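Local coordinates for kappa-carrageenase (Zobellia galactanivorans, PDB 5OCR), which probably hydrolyses kappa-carrageenan through its family 16 glycoside hydrolase module, the part of a longer secreted protein present here, at residues A[20-31]-A[277-286]; A[74-85]-A[253-261]. One frame throughout, in Å; residues are numbered along the deposited sequence.

Interaction 1. Residues A[20-31]-A[277-286]; sequences QWTIKWSASDEF and VDYVRVWEKS. With MG (magnesium ion), chain F.
An antiparallel pairing with the C-terminal strand 279-285 adds strand 21-23 to the beta-jellyroll as a short edge strand. T22 and E284 form a hydrogen-bonded pair, each N reaching the other's O, and K24 N continues to V282 O. On the face carrying W21 and I23, I23 CG1 lies over the five-membered ring of W283, 4.2 Å from its centroid, while K285 CB sits over the six-membered ring of W21. The chain loops away in a turn at 24-27; S28 OG then replaces a backbone acceptor, receiving V282 N at 3.0 Å while donating to K24 O, and D29 and V280 pair again. R281 and E30 form a two-pronged salt bridge: NE meets the syn lone pair of OE2 and NH2 meets OE1, each at 2.8 Å, the carboxylate and guanidinium planes 30° apart. A bend at chi2 (-65°) folds the E30 carboxylate back to R281. The extended R281 chain lays its guanidinium over the ring of Y279, whose OH bonds to E103. E30 O (2.2 Å), D278 O and D278 OD1 bind magnesium with G66 O and a water; D278 OD2 is salt-bridged to K105. This magnesium site ties the N- and C-terminal segments of the GH16 jellyroll to G66.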
loop_
_atom_site.group_PDB
_atom_site.type_symbol
_atom_site.label_atom_id
_atom_site.label_comp_id
_atom_site.label_asym_id
_atom_site.label_seq_id
_atom_site.Cartn_x
_atom_site.Cartn_y
_atom_site.Cartn_z
ATOM N N GLN A 20 -15.965 7.578 -19.561
ATOM C CA GLN A 20 -15.308 8.876 -19.594
ATOM C C GLN A 20 -14.652 9.047 -18.241
ATOM O O GLN A 20 -15.278 8.696 -17.233
ATOM C CB GLN A 20 -16.347 9.978 -19.662
ATOM C CG GLN A 20 -17.104 10.018 -20.976
ATOM C CD GLN A 20 -16.279 10.608 -22.123
ATOM O OE1 GLN A 20 -15.468 11.548 -21.950
ATOM N NE2 GLN A 20 -16.511 10.077 -23.317
ATOM N N TRP A 21 -13.444 9.594 -18.212
ATOM C CA TRP A 21 -12.724 9.722 -16.898
ATOM C C TRP A 21 -12.321 11.142 -16.638
ATOM O O TRP A 21 -11.716 11.775 -17.512
ATOM C CB TRP A 21 -11.479 8.833 -16.913
ATOM C CG TRP A 21 -11.803 7.384 -17.085
ATOM C CD1 TRP A 21 -11.789 6.624 -18.279
ATOM C CD2 TRP A 21 -12.209 6.471 -16.014
ATOM N NE1 TRP A 21 -12.175 5.318 -18.021
ATOM C CE2 TRP A 21 -12.446 5.156 -16.656
ATOM C CE3 TRP A 21 -12.401 6.623 -14.636
ATOM C CZ2 TRP A 21 -12.824 4.060 -15.925
ATOM C CZ3 TRP A 21 -12.777 5.486 -13.898
ATOM C CH2 TRP A 21 -12.981 4.253 -14.536
ATOM N N THR A 22 -12.602 11.659 -15.446
ATOM C CA THR A 22 -12.238 13.035 -15.018
ATOM C C THR A 22 -11.251 13.003 -13.874
ATOM O O THR A 22 -11.475 12.326 -12.855
ATOM C CB THR A 22 -13.482 13.833 -14.585
ATOM O OG1 THR A 22 -14.352 13.849 -15.735
ATOM C CG2 THR A 22 -13.062 15.250 -14.275
ATOM N N ILE A 23 -10.110 13.647 -14.085
ATOM C CA ILE A 23 -9.097 13.632 -13.069
ATOM C C ILE A 23 -9.571 14.372 -11.819
ATOM O O ILE A 23 -10.364 15.363 -11.943
ATOM C CB ILE A 23 -7.745 14.131 -13.597
ATOM C CG1 ILE A 23 -6.637 13.521 -12.672
ATOM C CG2 ILE A 23 -7.821 15.666 -13.776
ATOM C CD1 ILE A 23 -5.310 13.166 -13.302
ATOM N N LYS A 24 -9.189 13.848 -10.634
ATOM C CA LYS A 24 -9.572 14.407 -9.343
ATOM C C LYS A 24 -8.296 14.888 -8.664
ATOM O O LYS A 24 -7.509 14.074 -8.143
ATOM C CB LYS A 24 -10.317 13.340 -8.527
ATOM C CG LYS A 24 -11.634 12.856 -9.182
ATOM C CD LYS A 24 -12.610 13.959 -9.612
ATOM C CE LYS A 24 -13.454 14.482 -8.478
ATOM N NZ LYS A 24 -14.610 15.175 -9.112
ATOM N N TRP A 25 -8.028 16.211 -8.767
ATOM C CA TRP A 25 -6.859 16.794 -8.161
ATOM C C TRP A 25 -6.739 16.625 -6.657
ATOM O O TRP A 25 -5.636 16.589 -6.169
ATOM C CB TRP A 25 -6.713 18.250 -8.617
ATOM C CG TRP A 25 -6.240 18.222 -10.037
ATOM C CD1 TRP A 25 -6.990 18.508 -11.230
ATOM C CD2 TRP A 25 -4.909 17.802 -10.494
ATOM N NE1 TRP A 25 -6.206 18.327 -12.329
ATOM C CE2 TRP A 25 -4.937 17.870 -11.964
ATOM C CE3 TRP A 25 -3.713 17.382 -9.837
ATOM C CZ2 TRP A 25 -3.812 17.575 -12.727
ATOM C CZ3 TRP A 25 -2.591 17.024 -10.641
ATOM C CH2 TRP A 25 -2.637 17.135 -12.037
ATOM N N SER A 26 -7.851 16.345 -5.937
ATOM C CA SER A 26 -7.728 16.105 -4.489
ATOM C C SER A 26 -6.963 14.873 -4.085
ATOM O O SER A 26 -6.620 14.721 -2.907
ATOM C CB SER A 26 -9.107 16.054 -3.831
ATOM O OG SER A 26 -9.856 15.124 -4.587
ATOM N N ALA A 27 -6.650 13.963 -5.032
ATOM C CA ALA A 27 -5.707 12.920 -4.636
ATOM C C ALA A 27 -4.790 12.627 -5.807
ATOM O O ALA A 27 -4.306 11.493 -5.986
ATOM C CB ALA A 27 -6.426 11.588 -4.224
ATOM N N SER A 28 -4.558 13.642 -6.652
ATOM C CA SER A 28 -3.582 13.474 -7.731
ATOM C C SER A 28 -2.440 14.431 -7.530
ATOM O O SER A 28 -2.655 15.589 -7.100
ATOM C CB SER A 28 -4.208 13.747 -9.104
ATOM O OG SER A 28 -5.347 12.942 -9.337
ATOM N N ASP A 29 -1.227 13.978 -7.855
ATOM C CA ASP A 29 -0.075 14.837 -7.600
ATOM C C ASP A 29 1.034 14.354 -8.536
ATOM O O ASP A 29 1.373 13.136 -8.534
ATOM C CB ASP A 29 0.329 14.710 -6.116
ATOM C CG ASP A 29 1.160 15.927 -5.605
ATOM O OD1 ASP A 29 2.001 16.485 -6.397
ATOM O OD2 ASP A 29 0.984 16.239 -4.393
ATOM N N GLU A 30 1.610 15.275 -9.313
ATOM C CA GLU A 30 2.808 14.936 -10.187
ATOM C C GLU A 30 4.114 15.195 -9.445
ATOM O O GLU A 30 5.205 14.932 -9.991
ATOM C CB GLU A 30 2.810 15.805 -11.436
ATOM C CG GLU A 30 1.541 15.682 -12.259
ATOM C CD GLU A 30 1.319 14.307 -12.874
ATOM O OE1 GLU A 30 2.316 13.751 -13.439
ATOM O OE2 GLU A 30 0.123 13.803 -12.919
ATOM N N PHE A 31 3.998 15.681 -8.206
ATOM C CA PHE A 31 5.214 15.878 -7.357
ATOM C C PHE A 31 6.258 16.777 -7.988
ATOM O O PHE A 31 7.461 16.619 -7.745
ATOM C CB PHE A 31 5.831 14.546 -6.952
ATOM C CG PHE A 31 4.869 13.693 -6.118
ATOM C CD1 PHE A 31 4.310 14.193 -4.935
ATOM C CD2 PHE A 31 4.440 12.441 -6.612
ATOM C CE1 PHE A 31 3.407 13.419 -4.207
ATOM C CE2 PHE A 31 3.480 11.687 -5.879
ATOM C CZ PHE A 31 2.963 12.193 -4.704
ATOM N N VAL A 277 8.147 7.751 -6.017
ATOM C CA VAL A 277 6.894 7.839 -6.732
ATOM C C VAL A 277 6.974 9.054 -7.694
ATOM O O VAL A 277 7.169 10.212 -7.234
ATOM C CB VAL A 277 5.734 8.065 -5.739
ATOM C CG1 VAL A 277 4.410 8.090 -6.506
ATOM C CG2 VAL A 277 5.662 7.000 -4.610
ATOM N N ASP A 278 6.752 8.815 -8.990
ATOM C CA ASP A 278 6.747 9.891 -9.956
ATOM C C ASP A 278 5.404 10.562 -9.979
ATOM O O ASP A 278 5.346 11.792 -10.104
ATOM C CB ASP A 278 7.134 9.280 -11.340
ATOM C CG ASP A 278 7.403 10.358 -12.450
ATOM O OD1 ASP A 278 7.603 11.525 -12.144
ATOM O OD2 ASP A 278 7.292 9.995 -13.622
ATOM N N TYR A 279 4.311 9.850 -9.864
ATOM C CA TYR A 279 2.987 10.539 -9.771
ATOM C C TYR A 279 1.985 9.593 -9.127
ATOM O O TYR A 279 2.206 8.362 -9.068
ATOM C CB TYR A 279 2.488 10.987 -11.170
ATOM C CG TYR A 279 2.121 9.862 -12.132
ATOM C CD1 TYR A 279 1.010 9.004 -11.926
ATOM C CD2 TYR A 279 2.898 9.672 -13.262
ATOM C CE1 TYR A 279 0.700 8.002 -12.847
ATOM C CE2 TYR A 279 2.623 8.654 -14.165
ATOM C CZ TYR A 279 1.505 7.827 -13.960
ATOM O OH TYR A 279 1.178 6.843 -14.865
ATOM N N VAL A 280 0.894 10.207 -8.665
ATOM C CA VAL A 280 -0.311 9.481 -8.311
ATOM C C VAL A 280 -1.429 10.200 -8.969
ATOM O O VAL A 280 -1.497 11.471 -8.961
ATOM C CB VAL A 280 -0.497 9.306 -6.807
ATOM C CG1 VAL A 280 -0.484 10.690 -6.068
ATOM C CG2 VAL A 280 -1.811 8.520 -6.537
ATOM N N ARG A 281 -2.330 9.437 -9.564
ATOM C CA ARG A 281 -3.462 10.042 -10.297
ATOM C C ARG A 281 -4.748 9.269 -9.969
ATOM O O ARG A 281 -4.771 8.036 -9.924
ATOM C CB ARG A 281 -3.238 10.040 -11.804
ATOM C CG ARG A 281 -2.044 10.881 -12.240
ATOM C CD ARG A 281 -1.760 10.613 -13.729
ATOM N NE ARG A 281 -0.563 11.392 -14.095
ATOM C CZ ARG A 281 0.242 11.155 -15.150
ATOM N NH1 ARG A 281 -0.025 10.195 -16.065
ATOM N NH2 ARG A 281 1.303 11.931 -15.342
ATOM N N VAL A 282 -5.824 10.012 -9.725
ATOM C CA VAL A 282 -7.123 9.405 -9.424
ATOM C C VAL A 282 -8.135 10.016 -10.419
ATOM O O VAL A 282 -8.086 11.255 -10.679
ATOM C CB VAL A 282 -7.542 9.710 -8.005
ATOM C CG1 VAL A 282 -8.919 9.079 -7.708
ATOM C CG2 VAL A 282 -6.528 9.123 -7.061
ATOM N N TRP A 283 -9.008 9.181 -10.947
ATOM C CA TRP A 283 -10.088 9.654 -11.816
ATOM C C TRP A 283 -11.397 9.108 -11.325
ATOM O O TRP A 283 -11.443 8.054 -10.675
ATOM C CB TRP A 283 -9.954 9.183 -13.270
ATOM C CG TRP A 283 -8.726 9.632 -14.030
ATOM C CD1 TRP A 283 -8.639 10.655 -14.980
ATOM C CD2 TRP A 283 -7.401 9.057 -13.924
ATOM N NE1 TRP A 283 -7.354 10.737 -15.502
ATOM C CE2 TRP A 283 -6.549 9.794 -14.880
ATOM C CE3 TRP A 283 -6.841 7.965 -13.179
ATOM C CZ2 TRP A 283 -5.210 9.449 -15.099
ATOM C CZ3 TRP A 283 -5.516 7.667 -13.391
ATOM C CH2 TRP A 283 -4.725 8.355 -14.321
ATOM N N GLU A 284 -12.445 9.834 -11.633
ATOM C CA GLU A 284 -13.803 9.294 -11.410
ATOM C C GLU A 284 -14.517 9.192 -12.760
ATOM O O GLU A 284 -14.230 9.942 -13.705
ATOM C CB GLU A 284 -14.618 10.028 -10.303
ATOM C CG GLU A 284 -14.034 9.900 -8.871
ATOM C CD GLU A 284 -14.780 10.673 -7.800
ATOM O OE1 GLU A 284 -15.105 11.850 -7.999
ATOM O OE2 GLU A 284 -15.003 10.141 -6.734
ATOM N N LYS A 285 -15.389 8.208 -12.847
ATOM C CA LYS A 285 -16.088 7.846 -14.113
ATOM C C LYS A 285 -17.318 8.693 -14.201
ATOM O O LYS A 285 -17.970 8.907 -13.192
ATOM C CB LYS A 285 -16.463 6.333 -14.051
ATOM C CG LYS A 285 -16.925 5.764 -15.357
ATOM C CD LYS A 285 -17.908 4.637 -15.104
ATOM C CE LYS A 285 -17.091 3.404 -14.915
ATOM N NZ LYS A 285 -17.958 2.204 -14.752
ATOM N N SER A 286 -17.644 9.179 -15.408
ATOM C CA SER A 286 -18.437 10.456 -15.512
ATOM C C SER A 286 -19.769 10.285 -16.193
ATOM O O SER A 286 -19.841 9.552 -17.177
ATOM C CB SER A 286 -17.597 11.554 -16.239
ATOM O OG SER A 286 -16.295 11.735 -15.603
HETATM MG MG MG F . 6.575 13.564 -11.126
HETATM O O HOH W 1 -18.498 7.183 -18.223
HETATM O O HOH W 2 4.975 13.405 -13.190
HETATM O O HOH W 3 7.198 15.326 -12.641
#

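Interaction 2. Residues A[74-85]-A[253-261]; sequences HNANNTPDGGTY and NNAINPETD
Y85 spreads one face of its ring over the start of the 257-260 turn, with N257 CA 4.0 Å from the ring centroid and P258 CD 4.3 Å from it, both CH-pi contacts. The N257 amide lies stacked on the same phenol, the two planes only 22° apart; its CB and CG come up to CZ and CE1. A255 meets this ring at the edge, its CB also resting 3.5 Å from G83 O. Because CG of Y85 stands anti to the carbonyl carbon (chi1 -62°), the ring leans across to the other segment.

The polar half of the contact centres on N78. Its CG is anti to the backbone N (chi1 -169°), which carries the amide across to N257, where ND2 donates to OD1 at 2.9 Å in a fairly straight bond. N257 OD1 also accepts E259 N at 2.8 Å, closing an Asx turn, and the two donors arrive from opposite faces of the carbonyl plane; the oxygen is thus gripped twice and the amide's rotation fixed. The other end of the N78 amide is held too: H74 NE2 lies 2.8 Å from N78 OD1 and donates to it in the plane of the imidazole. P258 CG and CD pack against this same OD1. H74 CE1 has E259 OE2 at its ring edge, 3.6 Å away.

Outside the contact, F86 at the start of strand 86-97 meets both the H74 ring and P258, and L268 touches H74 and E259. The contact therefore joins the connection between strands 67-74 and 86-97 to the segment leading from strand 252-255 into helix 262-267, which D261 caps at its N-terminus through A264 N.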
loop_
_atom_site.group_PDB
_atom_site.type_symbol
_atom_site.label_atom_id
_atom_site.label_comp_id
_atom_site.label_asym_id
_atom_site.label_seq_id
_atom_site.Cartn_x
_atom_site.Cartn_y
_atom_site.Cartn_z
ATOM N N HIS A 74 16.147 3.932 10.580
ATOM C CA HIS A 74 16.300 3.226 11.863
ATOM C C HIS A 74 16.358 4.278 12.944
ATOM O O HIS A 74 17.113 5.263 12.832
ATOM C CB HIS A 74 17.642 2.447 11.834
ATOM C CG HIS A 74 17.946 1.689 13.089
ATOM N ND1 HIS A 74 19.231 1.455 13.474
ATOM C CD2 HIS A 74 17.136 0.994 13.961
ATOM C CE1 HIS A 74 19.204 0.709 14.626
ATOM N NE2 HIS A 74 17.956 0.434 14.919
ATOM N N ASN A 75 15.614 4.068 14.027
ATOM C CA ASN A 75 15.677 5.041 15.146
ATOM C C ASN A 75 17.121 5.235 15.671
ATOM O O ASN A 75 17.840 4.262 15.904
ATOM C CB ASN A 75 14.787 4.648 16.309
ATOM C CG ASN A 75 13.319 4.551 15.915
ATOM O OD1 ASN A 75 12.928 4.915 14.801
ATOM N ND2 ASN A 75 12.503 4.088 16.837
ATOM N N ALA A 76 17.518 6.494 15.809
ATOM C CA ALA A 76 18.803 6.863 16.440
ATOM C C ALA A 76 19.035 6.001 17.685
ATOM O O ALA A 76 18.120 5.826 18.537
ATOM C CB ALA A 76 18.834 8.347 16.825
ATOM N N ASN A 77 20.234 5.394 17.761
ATOM C CA ASN A 77 20.673 4.631 18.978
ATOM C C ASN A 77 19.901 3.278 19.164
ATOM O O ASN A 77 20.029 2.586 20.190
ATOM C CB ASN A 77 20.530 5.511 20.244
ATOM C CG ASN A 77 21.192 6.880 20.099
ATOM O OD1 ASN A 77 22.228 7.020 19.476
ATOM N ND2 ASN A 77 20.630 7.861 20.696
ATOM N N ASN A 78 19.061 2.929 18.191
ATOM C CA ASN A 78 18.250 1.728 18.292
ATOM C C ASN A 78 17.249 1.833 19.472
ATOM O O ASN A 78 16.797 0.847 20.007
ATOM C CB ASN A 78 19.071 0.417 18.371
ATOM C CG ASN A 78 18.206 -0.830 18.197
ATOM O OD1 ASN A 78 17.374 -0.904 17.280
ATOM N ND2 ASN A 78 18.339 -1.779 19.104
ATOM N N THR A 79 16.873 3.055 19.774
ATOM C CA THR A 79 16.004 3.318 20.927
ATOM C C THR A 79 14.554 3.162 20.516
ATOM O O THR A 79 14.109 3.885 19.594
ATOM C CB THR A 79 16.189 4.760 21.321
ATOM O OG1 THR A 79 17.531 4.875 21.785
ATOM C CG2 THR A 79 15.280 5.099 22.436
ATOM N N PRO A 80 13.843 2.203 21.161
ATOM C CA PRO A 80 12.418 2.006 20.838
ATOM C C PRO A 80 11.553 3.245 21.120
ATOM O O PRO A 80 11.801 3.975 22.122
ATOM C CB PRO A 80 11.972 0.865 21.774
ATOM C CG PRO A 80 13.029 0.712 22.817
ATOM C CD PRO A 80 14.319 1.302 22.239
ATOM N N ASP A 81 10.493 3.410 20.312
ATOM C CA ASP A 81 9.497 4.398 20.589
ATOM C C ASP A 81 8.193 3.668 20.606
ATOM O O ASP A 81 7.744 3.247 19.555
ATOM C CB ASP A 81 9.505 5.391 19.420
ATOM C CG ASP A 81 8.518 6.515 19.607
ATOM O OD1 ASP A 81 8.094 6.783 20.754
ATOM O OD2 ASP A 81 8.108 7.082 18.590
ATOM N N GLY A 82 7.595 3.417 21.769
ATOM C CA GLY A 82 6.308 2.704 21.721
ATOM C C GLY A 82 6.417 1.332 21.086
ATOM O O GLY A 82 5.578 0.951 20.243
ATOM N N GLY A 83 7.489 0.637 21.433
ATOM C CA GLY A 83 7.689 -0.782 21.002
ATOM C C GLY A 83 8.307 -0.930 19.587
ATOM O O GLY A 83 8.359 -2.053 19.046
ATOM N N THR A 84 8.678 0.181 18.932
ATOM C CA THR A 84 9.120 0.085 17.538
ATOM C C THR A 84 10.467 0.780 17.328
ATOM O O THR A 84 10.859 1.659 18.122
ATOM C CB THR A 84 8.077 0.678 16.570
ATOM O OG1 THR A 84 7.926 2.088 16.737
ATOM C CG2 THR A 84 6.730 0.012 16.813
ATOM N N TYR A 85 11.178 0.305 16.292
ATOM C CA TYR A 85 12.623 0.649 16.095
ATOM C C TYR A 85 12.932 1.403 14.800
ATOM O O TYR A 85 14.074 1.825 14.540
ATOM C CB TYR A 85 13.481 -0.616 16.145
ATOM C CG TYR A 85 13.423 -1.339 17.458
ATOM C CD1 TYR A 85 14.351 -1.059 18.439
ATOM C CD2 TYR A 85 12.392 -2.264 17.718
ATOM C CE1 TYR A 85 14.310 -1.719 19.635
ATOM C CE2 TYR A 85 12.365 -2.949 18.906
ATOM C CZ TYR A 85 13.304 -2.628 19.860
ATOM O OH TYR A 85 13.299 -3.239 21.094
ATOM N N ASN A 253 2.045 -7.809 12.199
ATOM C CA ASN A 253 3.468 -7.596 12.256
ATOM C C ASN A 253 3.887 -7.256 13.729
ATOM O O ASN A 253 3.333 -6.340 14.334
ATOM C CB ASN A 253 3.857 -6.448 11.297
ATOM C CG ASN A 253 3.677 -6.807 9.828
ATOM O OD1 ASN A 253 3.024 -7.782 9.509
ATOM N ND2 ASN A 253 4.284 -6.013 8.923
ATOM N N ASN A 254 4.818 -8.009 14.300
ATOM C CA ASN A 254 5.428 -7.611 15.588
ATOM C C ASN A 254 6.834 -7.106 15.317
ATOM O O ASN A 254 7.609 -7.796 14.651
ATOM C CB ASN A 254 5.512 -8.772 16.550
ATOM C CG ASN A 254 4.140 -9.252 16.977
ATOM O OD1 ASN A 254 3.835 -9.280 18.171
ATOM N ND2 ASN A 254 3.283 -9.586 15.995
ATOM N N ALA A 255 7.169 -5.941 15.832
ATOM C CA ALA A 255 8.570 -5.487 15.673
ATOM C C ALA A 255 9.657 -6.456 16.207
ATOM O O ALA A 255 9.462 -7.075 17.244
ATOM C CB ALA A 255 8.759 -4.104 16.261
ATOM N N ILE A 256 10.770 -6.608 15.482
ATOM C CA ILE A 256 11.990 -7.363 15.974
ATOM C C ILE A 256 13.050 -6.318 16.284
ATOM O O ILE A 256 13.271 -5.392 15.510
ATOM C CB ILE A 256 12.462 -8.362 14.875
ATOM C CG1 ILE A 256 11.282 -9.299 14.504
ATOM C CG2 ILE A 256 13.783 -9.046 15.223
ATOM C CD1 ILE A 256 11.671 -10.540 13.751
ATOM N N ASN A 257 13.701 -6.405 17.439
ATOM C CA ASN A 257 14.826 -5.568 17.707
ATOM C C ASN A 257 15.997 -5.955 16.788
ATOM O O ASN A 257 16.509 -7.096 16.880
ATOM C CB ASN A 257 15.216 -5.731 19.188
ATOM C CG ASN A 257 16.385 -4.880 19.596
ATOM O OD1 ASN A 257 17.154 -4.353 18.790
ATOM N ND2 ASN A 257 16.552 -4.764 20.935
ATOM N N PRO A 258 16.380 -5.025 15.867
ATOM C CA PRO A 258 17.397 -5.400 14.955
ATOM C C PRO A 258 18.725 -5.704 15.570
ATOM O O PRO A 258 19.468 -6.403 14.915
ATOM C CB PRO A 258 17.340 -4.296 13.867
ATOM C CG PRO A 258 16.918 -3.075 14.623
ATOM C CD PRO A 258 15.992 -3.605 15.702
ATOM N N GLU A 259 18.990 -5.371 16.872
ATOM C CA GLU A 259 20.196 -5.871 17.604
ATOM C C GLU A 259 20.082 -7.250 18.321
ATOM O O GLU A 259 21.020 -7.742 18.975
ATOM C CB GLU A 259 20.745 -4.828 18.584
ATOM C CG GLU A 259 20.580 -3.366 18.165
ATOM C CD GLU A 259 21.372 -2.920 16.934
ATOM O OE1 GLU A 259 22.332 -3.621 16.550
ATOM O OE2 GLU A 259 21.058 -1.834 16.353
ATOM N N THR A 260 18.930 -7.877 18.206
ATOM C CA THR A 260 18.724 -9.214 18.756
ATOM C C THR A 260 18.595 -10.296 17.718
ATOM O O THR A 260 18.335 -11.437 18.104
ATOM C CB THR A 260 17.389 -9.314 19.530
ATOM O OG1 THR A 260 16.240 -9.111 18.606
ATOM C CG2 THR A 260 17.430 -8.355 20.665
ATOM N N ASP A 261 18.704 -9.960 16.437
ATOM C CA ASP A 261 18.485 -10.961 15.372
ATOM C C ASP A 261 19.533 -10.807 14.281
ATOM O O ASP A 261 19.706 -9.697 13.770
ATOM C CB ASP A 261 17.035 -10.824 14.860
ATOM C CG ASP A 261 16.783 -11.591 13.592
ATOM O OD1 ASP A 261 16.341 -12.753 13.713
ATOM O OD2 ASP A 261 17.044 -11.098 12.481
#

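Overall arrangement
The two contacts lie on opposite sides of the chain's centre, about 36 Å apart between centres and about 19 Å between nearest atoms. Along the chain, interaction 2 is nested within the loop that interaction 1 closes. Interaction 1 is partly buried and joins the N- and C-terminal segments through strand pairing, a two-pronged salt bridge and a magnesium site. Interaction 2 is a surface contact between a loop and the end of strand 252-255 with the turn that follows, combining ring packing with a short chain of side-chain hydrogen bonds from H74 through N78 to N257. Strand 67-74 relates them: it pairs with strand 273-285 of interaction 1, and the loop of interaction 2 begins at its end.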